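Local coordinates for sensor protein (Vibrio cholerae, PDB 3BY9) that senses C4-dicarboxylates such as succinate as the sensor domain of the histidine kinase DctB, which probably passes the signal on by phosphorylating a histidine, at residues L9-H12 and Q13-D17. Numbering follows the deposited sequence. Where two conformers were deposited one is given.
Sequences LNEH and QSQLD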
loop_
_atom_site.group_PDB
_atom_site.type_symbol
_atom_site.label_atom_id
_atom_site.label_comp_id
_atom_site.label_asym_id
_atom_site.label_seq_id
_atom_site.Cartn_x
_atom_site.Cartn_y
_atom_site.Cartn_z
ATOM N N LEU A 9 1.533 7.479 -27.035
ATOM C CA LEU A 9 0.435 7.616 -26.067
ATOM C C LEU A 9 -0.508 6.427 -26.176
ATOM O O LEU A 9 -1.100 5.989 -25.181
ATOM C CB LEU A 9 -0.377 8.899 -26.365
ATOM C CG LEU A 9 0.391 10.188 -26.100
ATOM C CD1 LEU A 9 -0.541 11.372 -26.506
ATOM C CD2 LEU A 9 0.743 10.282 -24.582
ATOM N N ASN A 10 -0.685 5.909 -27.392
ATOM C CA ASN A 10 -1.585 4.763 -27.569
ATOM C C ASN A 10 -1.006 3.552 -26.874
ATOM O O ASN A 10 -1.749 2.786 -26.230
ATOM C CB ASN A 10 -1.789 4.477 -29.064
ATOM C CG ASN A 10 -2.614 5.571 -29.755
ATOM O OD1 ASN A 10 -3.235 6.424 -29.100
ATOM N ND2 ASN A 10 -2.627 5.547 -31.077
ATOM N N GLU A 11 0.299 3.347 -27.016
ATOM C CA GLU A 11 0.977 2.210 -26.372
ATOM C C GLU A 11 0.916 2.375 -24.857
ATOM O O GLU A 11 0.736 1.405 -24.124
ATOM C CB GLU A 11 2.445 2.137 -26.824
ATOM C CG GLU A 11 3.282 1.043 -26.111
ATOM C CD GLU A 11 2.688 -0.387 -26.189
ATOM O OE1 GLU A 11 1.794 -0.700 -27.013
ATOM O OE2 GLU A 11 3.147 -1.240 -25.400
ATOM N N HIS A 12 1.042 3.605 -24.385
ATOM C CA HIS A 12 0.942 3.837 -22.944
ATOM C C HIS A 12 -0.408 3.323 -22.446
ATOM O O HIS A 12 -0.506 2.757 -21.350
ATOM C CB HIS A 12 0.971 5.322 -22.645
ATOM C CG HIS A 12 2.325 5.921 -22.442
ATOM N ND1 HIS A 12 3.532 5.254 -22.632
ATOM C CD2 HIS A 12 2.646 7.167 -22.029
ATOM C CE1 HIS A 12 4.522 6.082 -22.333
ATOM N NE2 HIS A 12 4.010 7.238 -21.962
ATOM N N GLN A 13 -1.480 3.593 -23.200
ATOM C CA GLN A 13 -2.801 3.138 -22.764
ATOM C C GLN A 13 -2.838 1.623 -22.623
ATOM O O GLN A 13 -3.452 1.092 -21.705
ATOM C CB GLN A 13 -3.904 3.612 -23.729
ATOM C CG GLN A 13 -4.221 5.110 -23.587
ATOM C CD GLN A 13 -4.660 5.454 -22.175
ATOM O OE1 GLN A 13 -5.645 4.908 -21.690
ATOM N NE2 GLN A 13 -3.936 6.347 -21.510
ATOM N N SER A 14 -2.167 0.915 -23.529
ATOM C CA SER A 14 -2.148 -0.537 -23.448
ATOM C C SER A 14 -1.297 -1.007 -22.268
ATOM O O SER A 14 -1.621 -2.003 -21.599
ATOM C CB SER A 14 -1.623 -1.114 -24.754
ATOM O OG SER A 14 -2.598 -0.956 -25.773
ATOM N N GLN A 15 -0.186 -0.317 -22.023
ATOM C CA GLN A 15 0.650 -0.681 -20.879
ATOM C C GLN A 15 -0.118 -0.481 -19.597
ATOM O O GLN A 15 -0.033 -1.324 -18.695
ATOM C CB GLN A 15 1.903 0.171 -20.815
ATOM C CG GLN A 15 2.856 -0.093 -21.981
ATOM C CD GLN A 15 4.077 0.793 -21.842
ATOM O OE1 GLN A 15 5.005 0.500 -21.068
ATOM N NE2 GLN A 15 4.065 1.893 -22.543
ATOM N N LEU A 16 -0.849 0.638 -19.505
ATOM C CA LEU A 16 -1.611 0.904 -18.280
ATOM C C LEU A 16 -2.723 -0.147 -18.118
ATOM O O LEU A 16 -3.041 -0.588 -16.992
ATOM C CB LEU A 16 -2.228 2.340 -18.306
ATOM C CG LEU A 16 -1.187 3.484 -18.211
ATOM C CD1 LEU A 16 -1.755 4.875 -18.507
ATOM C CD2 LEU A 16 -0.604 3.436 -16.770
ATOM N N ASP A 17 -3.342 -0.542 -19.225
ATOM C CA ASP A 17 -4.401 -1.569 -19.137
ATOM C C ASP A 17 -3.808 -2.882 -18.585
ATOM O O ASP A 17 -4.361 -3.489 -17.657
ATOM C CB ASP A 17 -4.990 -1.883 -20.524
ATOM C CG ASP A 17 -5.932 -0.825 -21.049
ATOM O OD1 ASP A 17 -6.327 0.105 -20.307
ATOM O OD2 ASP A 17 -6.294 -0.963 -22.258
HETATM O O HOH W 1 -1.748 7.555 -23.078
#
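His12 and Gln15 meet three residues apart on the buried side of helix 5-27. Gln15 NE2 comes to the edge of the imidazole, near its plane, 3.4 Å from His12 ND1; the angle is too poor for a hydrogen bond, and amide and ring planes are turned 55° against each other. Each group bonds to the rest of the domain instead: Gln15 OE1 to Ser164 OG, His12 NE2 weakly to the carbonyl of Ile239. Leu16 completes this tight side, its CG 3.3 Å from His12 O, the same oxygen that accepts the backbone bond from Leu16 N at 2.8 Å. Helix 5-27 is the long N-terminal helix of the periplasmic sensor domain, and here it packs against the four-stranded antiparallel sheet nearer the chain termini: Leu9 and His12 reach strand 238-245, while His12, Gln15 and Leu16 share Val254 of strand 250-257. The succinate-binding residues belong to the other part of the chain, around the five-stranded sheet. On the flank, a water donates to Leu9 O at 2.7 Å and accepts from Gln13 NE2 at 3.0 Å, bridging backbone and side chain over one turn. The bend of the Gln13 chain at chi2 (-58°) brings its amide back to this water, and OE1 bonds to Arg243, which also forms a salt bridge with Asp17. The solvent side is looser. Ser14 N makes a weak bond to Asn10 O, and the carboxylate of Glu11 and the amide of Gln15 have planes 20° apart, the two side chains crossing at about a right angle, with Glu11 OE2 3.6 Å from Gln15 CG. Glu11 OE2 also forms a salt bridge with Arg18, about two turns further along the helix.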